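Local coordinates for protein exocyst complex component EXO70 (Saccharomyces cerevisiae, PDB 2B1E) that helps assemble the exocyst, the complex that tethers secretory vesicles to sites of exocytosis in the secretory pathway, at residues Ser82-Leu94 with Tyr129-Leu143. Sequence-based numbering, arbitrary orientation.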
ATOM      1  N   SER A  82       0.180  46.153 -35.895  1.00  9.50           N
ATOM      2  CA  SER A  82      -1.131  45.821 -35.373  1.00  9.88           C
ATOM      3  C   SER A  82      -1.197  44.391 -34.834  1.00 11.01           C
ATOM      4  O   SER A  82      -1.818  44.139 -33.796  1.00 10.10           O
ATOM      5  CB  SER A  82      -2.187  46.040 -36.459  1.00  8.15           C
ATOM      6  OG  SER A  82      -2.143  47.377 -36.925  1.00 10.25           O
ATOM      7  N   GLU A  83      -0.557  43.454 -35.529  1.00 10.21           N
ATOM      8  CA  GLU A  83      -0.560  42.073 -35.071  1.00 12.77           C
ATOM      9  C   GLU A  83       0.284  41.929 -33.802  1.00 12.89           C
ATOM     10  O   GLU A  83      -0.030  41.120 -32.934  1.00 14.12           O
ATOM     11  CB  GLU A  83      -0.072  41.140 -36.195  1.00 13.49           C
ATOM     12  CG  GLU A  83      -1.156  40.941 -37.263  1.00 15.58           C
ATOM     13  CD  GLU A  83      -0.713  40.139 -38.491  1.00 16.27           C
ATOM     14  OE1 GLU A  83      -1.592  39.748 -39.281  1.00 15.98           O
ATOM     15  OE2 GLU A  83       0.492  39.910 -38.680  1.00 17.34           O
ATOM     16  N   ALA A  84       1.342  42.729 -33.682  1.00 14.23           N
ATOM     17  CA  ALA A  84       2.184  42.665 -32.493  1.00 14.07           C
ATOM     18  C   ALA A  84       1.341  43.120 -31.295  1.00 14.41           C
ATOM     19  O   ALA A  84       1.485  42.609 -30.189  1.00 15.59           O
ATOM     20  CB  ALA A  84       3.417  43.561 -32.666  1.00 15.07           C
ATOM     21  N   GLN A  85       0.446  44.070 -31.533  1.00 12.85           N
ATOM     22  CA  GLN A  85      -0.433  44.574 -30.483  1.00 13.75           C
ATOM     23  C   GLN A  85      -1.431  43.496 -30.059  1.00 12.91           C
ATOM     24  O   GLN A  85      -1.802  43.400 -28.881  1.00 11.80           O
ATOM     25  CB  GLN A  85      -1.170  45.822 -30.981  1.00 15.60           C
ATOM     26  CG  GLN A  85      -2.223  46.364 -30.027  1.00 18.92           C
ATOM     27  CD  GLN A  85      -1.686  46.644 -28.637  1.00 22.35           C
ATOM     28  OE1 GLN A  85      -0.644  47.293 -28.474  1.00 25.79           O
ATOM     29  NE2 GLN A  85      -2.399  46.165 -27.621  1.00 20.12           N
ATOM     30  N   LEU A  86      -1.861  42.688 -31.027  1.00 11.10           N
ATOM     31  CA  LEU A  86      -2.784  41.597 -30.760  1.00  9.54           C
ATOM     32  C   LEU A  86      -2.126  40.578 -29.841  1.00 11.15           C
ATOM     33  O   LEU A  86      -2.778  40.002 -28.974  1.00 10.07           O
ATOM     34  CB  LEU A  86      -3.214  40.931 -32.069  1.00 10.47           C
ATOM     35  CG  LEU A  86      -4.247  41.755 -32.843  1.00  7.48           C
ATOM     36  CD1 LEU A  86      -4.439  41.162 -34.227  1.00  9.46           C
ATOM     37  CD2 LEU A  86      -5.560  41.779 -32.075  1.00  8.06           C
ATOM     38  N   ARG A  87      -0.827  40.362 -30.032  1.00 11.75           N
ATOM     39  CA  ARG A  87      -0.098  39.423 -29.196  1.00 11.75           C
ATOM     40  C   ARG A  87       0.059  39.969 -27.785  1.00 11.05           C
ATOM     41  O   ARG A  87      -0.108  39.235 -26.819  1.00 10.21           O
ATOM     42  CB  ARG A  87       1.280  39.131 -29.785  1.00 11.97           C
ATOM     43  CG  ARG A  87       1.231  38.356 -31.082  1.00 15.69           C
ATOM     44  CD  ARG A  87       2.625  37.967 -31.562  1.00 17.21           C
ATOM     45  NE  ARG A  87       2.573  37.656 -32.982  1.00 20.46           N
ATOM     46  CZ  ARG A  87       2.866  38.522 -33.947  1.00 22.29           C
ATOM     47  NH1 ARG A  87       3.253  39.756 -33.646  1.00 23.05           N
ATOM     48  NH2 ARG A  87       2.734  38.161 -35.217  1.00 26.14           N
ATOM     49  N   VAL A  88       0.404  41.250 -27.671  1.00 11.58           N
ATOM     50  CA  VAL A  88       0.556  41.886 -26.360  1.00 13.17           C
ATOM     51  C   VAL A  88      -0.761  41.760 -25.586  1.00 12.12           C
ATOM     52  O   VAL A  88      -0.793  41.404 -24.402  1.00 12.68           O
ATOM     53  CB  VAL A  88       0.892  43.409 -26.505  1.00 11.08           C
ATOM     54  CG1 VAL A  88       0.829  44.089 -25.138  1.00 10.94           C
ATOM     55  CG2 VAL A  88       2.272  43.579 -27.109  1.00 11.22           C
ATOM     56  N   TYR A  89      -1.849  42.057 -26.276  1.00 12.78           N
ATOM     57  CA  TYR A  89      -3.186  42.002 -25.695  1.00 13.12           C
ATOM     58  C   TYR A  89      -3.538  40.575 -25.261  1.00 13.08           C
ATOM     59  O   TYR A  89      -4.141  40.363 -24.206  1.00  9.53           O
ATOM     60  CB  TYR A  89      -4.204  42.490 -26.729  1.00 11.79           C
ATOM     61  CG  TYR A  89      -5.550  42.867 -26.157  1.00 12.52           C
ATOM     62  CD1 TYR A  89      -5.753  44.113 -25.572  1.00 11.19           C
ATOM     63  CD2 TYR A  89      -6.631  41.990 -26.238  1.00 11.01           C
ATOM     64  CE1 TYR A  89      -7.005  44.485 -25.084  1.00 12.91           C
ATOM     65  CE2 TYR A  89      -7.876  42.344 -25.760  1.00 12.54           C
ATOM     66  CZ  TYR A  89      -8.059  43.598 -25.185  1.00 14.02           C
ATOM     67  OH  TYR A  89      -9.302  43.967 -24.747  1.00 12.26           O
ATOM     68  N   PHE A  90      -3.178  39.611 -26.104  1.00 12.59           N
ATOM     69  CA  PHE A  90      -3.419  38.190 -25.850  1.00 13.75           C
ATOM     70  C   PHE A  90      -2.692  37.761 -24.567  1.00 12.11           C
ATOM     71  O   PHE A  90      -3.281  37.165 -23.657  1.00 12.62           O
ATOM     72  CB  PHE A  90      -2.895  37.382 -27.046  1.00 10.67           C
ATOM     73  CG  PHE A  90      -3.201  35.898 -26.993  1.00 10.67           C
ATOM     74  CD1 PHE A  90      -4.490  35.418 -27.238  1.00  9.71           C
ATOM     75  CD2 PHE A  90      -2.176  34.973 -26.777  1.00 13.25           C
ATOM     76  CE1 PHE A  90      -4.749  34.035 -27.278  1.00 11.59           C
ATOM     77  CE2 PHE A  90      -2.424  33.591 -26.813  1.00  9.89           C
ATOM     78  CZ  PHE A  90      -3.714  33.126 -27.065  1.00 11.68           C
ATOM     79  N   ILE A  91      -1.406  38.071 -24.514  1.00 11.51           N
ATOM     80  CA  ILE A  91      -0.556  37.731 -23.377  1.00 12.11           C
ATOM     81  C   ILE A  91      -1.042  38.433 -22.104  1.00 13.19           C
ATOM     82  O   ILE A  91      -0.988  37.880 -21.004  1.00  9.97           O
ATOM     83  CB  ILE A  91       0.909  38.140 -23.678  1.00 11.87           C
ATOM     84  CG1 ILE A  91       1.474  37.253 -24.802  1.00 12.73           C
ATOM     85  CG2 ILE A  91       1.756  37.999 -22.440  1.00 13.43           C
ATOM     86  CD1 ILE A  91       2.839  37.709 -25.335  1.00 14.00           C
ATOM     87  N   SER A  92      -1.524  39.655 -22.256  1.00 11.85           N
ATOM     88  CA  SER A  92      -2.010  40.390 -21.107  1.00 14.17           C
ATOM     89  C   SER A  92      -3.223  39.696 -20.474  1.00 15.04           C
ATOM     90  O   SER A  92      -3.287  39.532 -19.256  1.00 13.22           O
ATOM     91  CB  SER A  92      -2.374  41.816 -21.520  1.00 13.30           C
ATOM     92  OG  SER A  92      -2.896  42.514 -20.417  1.00 16.28           O
ATOM     93  N   ILE A  93      -4.187  39.296 -21.299  1.00 14.58           N
ATOM     94  CA  ILE A  93      -5.372  38.619 -20.786  1.00 14.36           C
ATOM     95  C   ILE A  93      -4.967  37.330 -20.077  1.00 16.29           C
ATOM     96  O   ILE A  93      -5.450  37.028 -18.982  1.00 16.08           O
ATOM     97  CB  ILE A  93      -6.359  38.274 -21.920  1.00 15.19           C
ATOM     98  CG1 ILE A  93      -6.962  39.555 -22.491  1.00 14.45           C
ATOM     99  CG2 ILE A  93      -7.474  37.381 -21.401  1.00 13.46           C
ATOM    100  CD1 ILE A  93      -7.946  39.321 -23.617  1.00 14.65           C
ATOM    101  N   LEU A  94      -4.074  36.569 -20.704  1.00 15.45           N
ATOM    102  CA  LEU A  94      -3.616  35.319 -20.118  1.00 16.55           C
ATOM    103  C   LEU A  94      -2.970  35.556 -18.756  1.00 16.76           C
ATOM    104  O   LEU A  94      -3.091  34.729 -17.848  1.00 16.41           O
ATOM    105  CB  LEU A  94      -2.617  34.618 -21.050  1.00 14.84           C
ATOM    106  CG  LEU A  94      -3.185  34.022 -22.344  1.00 16.59           C
ATOM    107  CD1 LEU A  94      -2.062  33.444 -23.199  1.00 16.17           C
ATOM    108  CD2 LEU A  94      -4.199  32.945 -22.003  1.00 17.48           C
ATOM    109  N   TYR A 129      -7.745  34.330 -35.239  1.00 11.90           N
ATOM    110  CA  TYR A 129      -7.127  35.308 -36.125  1.00  9.73           C
ATOM    111  C   TYR A 129      -5.762  34.785 -36.606  1.00 10.44           C
ATOM    112  O   TYR A 129      -5.473  34.753 -37.806  1.00  9.77           O
ATOM    113  CB  TYR A 129      -6.902  36.639 -35.395  1.00  6.59           C
ATOM    114  CG  TYR A 129      -6.158  37.644 -36.257  1.00 10.34           C
ATOM    115  CD1 TYR A 129      -6.840  38.475 -37.153  1.00 10.67           C
ATOM    116  CD2 TYR A 129      -4.758  37.709 -36.232  1.00  8.33           C
ATOM    117  CE1 TYR A 129      -6.143  39.343 -38.004  1.00 11.32           C
ATOM    118  CE2 TYR A 129      -4.066  38.560 -37.069  1.00  8.84           C
ATOM    119  CZ  TYR A 129      -4.758  39.373 -37.951  1.00  9.82           C
ATOM    120  OH  TYR A 129      -4.045  40.201 -38.779  1.00 11.21           O
ATOM    121  N   PHE A 130      -4.910  34.380 -35.673  1.00 11.15           N
ATOM    122  CA  PHE A 130      -3.584  33.918 -36.066  1.00 13.14           C
ATOM    123  C   PHE A 130      -3.552  32.561 -36.756  1.00 15.48           C
ATOM    124  O   PHE A 130      -2.661  32.299 -37.574  1.00 15.54           O
ATOM    125  CB  PHE A 130      -2.634  33.965 -34.873  1.00 13.53           C
ATOM    126  CG  PHE A 130      -2.166  35.359 -34.545  1.00 14.52           C
ATOM    127  CD1 PHE A 130      -1.374  36.070 -35.452  1.00 13.67           C
ATOM    128  CD2 PHE A 130      -2.540  35.973 -33.355  1.00 13.45           C
ATOM    129  CE1 PHE A 130      -0.964  37.378 -35.176  1.00 14.01           C
ATOM    130  CE2 PHE A 130      -2.137  37.271 -33.071  1.00 16.00           C
ATOM    131  CZ  PHE A 130      -1.347  37.976 -33.983  1.00 16.81           C
ATOM    132  N   HIS A 131      -4.504  31.693 -36.440  1.00 16.36           N
ATOM    133  CA  HIS A 131      -4.552  30.406 -37.123  1.00 19.88           C
ATOM    134  C   HIS A 131      -4.991  30.723 -38.546  1.00 21.34           C
ATOM    135  O   HIS A 131      -4.594  30.057 -39.494  1.00 21.36           O
ATOM    136  CB  HIS A 131      -5.543  29.460 -36.438  1.00 20.35           C
ATOM    137  CG  HIS A 131      -4.950  28.717 -35.281  1.00 25.55           C
ATOM    138  ND1 HIS A 131      -4.213  27.562 -35.441  1.00 27.37           N
ATOM    139  CD2 HIS A 131      -4.913  29.007 -33.958  1.00 25.67           C
ATOM    140  CE1 HIS A 131      -3.746  27.175 -34.266  1.00 28.45           C
ATOM    141  NE2 HIS A 131      -4.156  28.035 -33.350  1.00 28.85           N
ATOM    142  N   GLY A 132      -5.793  31.773 -38.688  1.00 22.15           N
ATOM    143  CA  GLY A 132      -6.258  32.170 -40.004  1.00 23.77           C
ATOM    144  C   GLY A 132      -5.191  32.842 -40.851  1.00 25.35           C
ATOM    145  O   GLY A 132      -5.301  32.883 -42.085  1.00 25.89           O
ATOM    146  N   ASN A 133      -4.153  33.364 -40.204  1.00 24.37           N
ATOM    147  CA  ASN A 133      -3.070  34.046 -40.911  1.00 23.75           C
ATOM    148  C   ASN A 133      -1.724  33.336 -40.875  1.00 22.55           C
ATOM    149  O   ASN A 133      -0.679  33.974 -40.718  1.00 22.80           O
ATOM    150  CB  ASN A 133      -2.898  35.466 -40.372  1.00 25.38           C
ATOM    151  CG  ASN A 133      -3.910  36.423 -40.949  1.00 28.29           C
ATOM    152  OD1 ASN A 133      -3.900  36.702 -42.153  1.00 27.19           O
ATOM    153  ND2 ASN A 133      -4.802  36.929 -40.099  1.00 27.38           N
ATOM    154  N   SER A 134      -1.751  32.016 -41.012  1.00 21.87           N
ATOM    155  CA  SER A 134      -0.521  31.227 -41.032  1.00 25.13           C
ATOM    156  C   SER A 134       0.395  31.440 -39.839  1.00 24.35           C
ATOM    157  O   SER A 134       1.613  31.383 -39.975  1.00 25.57           O
ATOM    158  CB  SER A 134       0.260  31.521 -42.314  1.00 24.51           C
ATOM    159  OG  SER A 134      -0.532  31.226 -43.452  1.00 23.55           O
ATOM    160  N   GLU A 135      -0.181  31.695 -38.673  1.00 22.61           N
ATOM    161  CA  GLU A 135       0.628  31.870 -37.482  1.00 22.25           C
ATOM    162  C   GLU A 135       0.081  31.004 -36.368  1.00 20.81           C
ATOM    163  O   GLU A 135       0.245  31.304 -35.187  1.00 22.20           O
ATOM    164  CB  GLU A 135       0.678  33.343 -37.065  1.00 23.69           C
ATOM    165  CG  GLU A 135       1.657  34.153 -37.895  1.00 26.78           C
ATOM    166  CD  GLU A 135       1.933  35.518 -37.311  1.00 29.61           C
ATOM    167  OE1 GLU A 135       2.129  35.616 -36.078  1.00 30.04           O
ATOM    168  OE2 GLU A 135       1.965  36.497 -38.086  1.00 33.78           O
ATOM    169  N   GLY A 136      -0.570  29.916 -36.760  1.00 20.19           N
ATOM    170  CA  GLY A 136      -1.132  29.005 -35.784  1.00 19.77           C
ATOM    171  C   GLY A 136      -0.137  28.499 -34.747  1.00 20.46           C
ATOM    172  O   GLY A 136      -0.404  28.577 -33.548  1.00 19.31           O
ATOM    173  N   SER A 137       1.008  27.981 -35.193  1.00 19.73           N
ATOM    174  CA  SER A 137       2.000  27.449 -34.258  1.00 20.64           C
ATOM    175  C   SER A 137       2.562  28.536 -33.356  1.00 18.39           C
ATOM    176  O   SER A 137       2.799  28.310 -32.171  1.00 19.67           O
ATOM    177  CB  SER A 137       3.148  26.750 -35.007  1.00 20.40           C
ATOM    178  OG  SER A 137       3.954  27.680 -35.718  1.00 23.08           O
ATOM    179  N   ILE A 138       2.752  29.720 -33.918  1.00 16.68           N
ATOM    180  CA  ILE A 138       3.293  30.858 -33.181  1.00 15.94           C
ATOM    181  C   ILE A 138       2.406  31.282 -32.001  1.00 14.82           C
ATOM    182  O   ILE A 138       2.879  31.422 -30.872  1.00 13.66           O
ATOM    183  CB  ILE A 138       3.492  32.065 -34.138  1.00 18.76           C
ATOM    184  CG1 ILE A 138       4.364  31.641 -35.324  1.00 22.37           C
ATOM    185  CG2 ILE A 138       4.146  33.223 -33.404  1.00 18.03           C
ATOM    186  CD1 ILE A 138       4.373  32.623 -36.478  1.00 24.71           C
ATOM    187  N   ILE A 139       1.117  31.483 -32.250  1.00 13.96           N
ATOM    188  CA  ILE A 139       0.234  31.896 -31.162  1.00 12.81           C
ATOM    189  C   ILE A 139       0.012  30.726 -30.199  1.00 13.49           C
ATOM    190  O   ILE A 139      -0.225  30.924 -29.005  1.00 12.48           O
ATOM    191  CB  ILE A 139      -1.120  32.452 -31.712  1.00 10.71           C
ATOM    192  CG1 ILE A 139      -1.892  33.137 -30.585  1.00 12.60           C
ATOM    193  CG2 ILE A 139      -1.949  31.347 -32.322  1.00 10.38           C
ATOM    194  CD1 ILE A 139      -1.199  34.360 -30.041  1.00 11.01           C
ATOM    195  N   GLN A 140       0.119  29.504 -30.706  1.00 13.32           N
ATOM    196  CA  GLN A 140      -0.051  28.334 -29.850  1.00 15.79           C
ATOM    197  C   GLN A 140       1.117  28.249 -28.855  1.00 14.79           C
ATOM    198  O   GLN A 140       0.904  27.973 -27.672  1.00 13.21           O
ATOM    199  CB  GLN A 140      -0.124  27.059 -30.696  1.00 16.90           C
ATOM    200  CG  GLN A 140      -0.427  25.806 -29.893  1.00 21.91           C
ATOM    201  CD  GLN A 140      -0.561  24.582 -30.775  1.00 24.11           C
ATOM    202  OE1 GLN A 140      -1.314  24.591 -31.749  1.00 22.57           O
ATOM    203  NE2 GLN A 140       0.167  23.520 -30.435  1.00 27.11           N
ATOM    204  N   ASP A 141       2.342  28.493 -29.333  1.00 15.51           N
ATOM    205  CA  ASP A 141       3.522  28.470 -28.461  1.00 15.98           C
ATOM    206  C   ASP A 141       3.420  29.543 -27.370  1.00 14.89           C
ATOM    207  O   ASP A 141       3.854  29.329 -26.237  1.00 14.56           O
ATOM    208  CB  ASP A 141       4.812  28.676 -29.262  1.00 20.67           C
ATOM    209  CG  ASP A 141       5.129  27.503 -30.189  1.00 22.85           C
ATOM    210  OD1 ASP A 141       4.794  26.345 -29.850  1.00 23.84           O
ATOM    211  OD2 ASP A 141       5.732  27.745 -31.256  1.00 24.88           O
ATOM    212  N   ILE A 142       2.843  30.692 -27.712  1.00 14.49           N
ATOM    213  CA  ILE A 142       2.648  31.771 -26.742  1.00 14.46           C
ATOM    214  C   ILE A 142       1.630  31.323 -25.694  1.00 14.96           C
ATOM    215  O   ILE A 142       1.849  31.495 -24.489  1.00 14.92           O
ATOM    216  CB  ILE A 142       2.157  33.075 -27.438  1.00 14.08           C
ATOM    217  CG1 ILE A 142       3.316  33.719 -28.192  1.00 13.49           C
ATOM    218  CG2 ILE A 142       1.618  34.075 -26.397  1.00 13.40           C
ATOM    219  CD1 ILE A 142       2.902  34.771 -29.198  1.00 13.33           C
ATOM    220  N   LEU A 143       0.520  30.741 -26.149  1.00 14.39           N
ATOM    221  CA  LEU A 143      -0.498  30.250 -25.227  1.00 14.80           C
ATOM    222  C   LEU A 143       0.143  29.247 -24.269  1.00 14.96           C
ATOM    223  O   LEU A 143       0.086  29.407 -23.050  1.00 15.45           O
ATOM    224  CB  LEU A 143      -1.636  29.559 -25.980  1.00 14.32           C
ATOM    225  CG  LEU A 143      -2.700  28.846 -25.126  1.00 13.87           C
ATOM    226  CD1 LEU A 143      -3.377  29.841 -24.189  1.00 11.56           C
ATOM    227  CD2 LEU A 143      -3.752  28.186 -26.033  1.00 13.79           C
TER
HETATM  228  O   HOH W   1       3.026  39.514 -37.597  1.00 27.47           O
HETATM  229  O   HOH W   2       1.169  35.231 -33.402  1.00 26.07           O
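Ile139 lays its CD1 methyl over one face of the Phe90 ring, 3.8 Å from the centroid, while Ile142 CG2 meets the same ring at its edge and also packs 3.6 Å from Ile91 CG1. With CG anti to the backbone N (chi1 -174°), Phe90 reaches across to helix 136-143, and Leu123 and Ile126 of helix 117-132 border it as well. Leu94 and Leu143 continue this apolar seam through their methyls. Further along, Leu86 CD1 sits over a face of Tyr129, whose buried OH donates to the anti lone pair of Glu83 OE1, 2.5 Å away, and the Phe130 ring turns its edge to Glu83 O. Segment 82-94 thus packs against both arms of a helical hairpin, running roughly parallel to helix 136-143 (30°), within the elongated all-helical rod of the EXO70 family. Water takes over on the looser side, at Arg87 and Glu135. Arg87 crosses Phe130, guanidinium and ring 27° apart, and its NH2 makes a nearly straight hydrogen bond of 2.8 Å to the syn lone pair of Glu135 OE1, closing a salt bridge. One water accepts from Arg87 NH2 and donates to Glu83 OE2 and Glu135 OE2; a second, bridging Arg87 NE and Glu135 OE1, lies over the centre of the Phe130 ring. A methionine in place of Arg87 would probably cost Glu135 OE1 its direct partner and leave Glu83 and Glu135, whose OE2 atoms stand 3.8 Å apart, without the positive charge beside them.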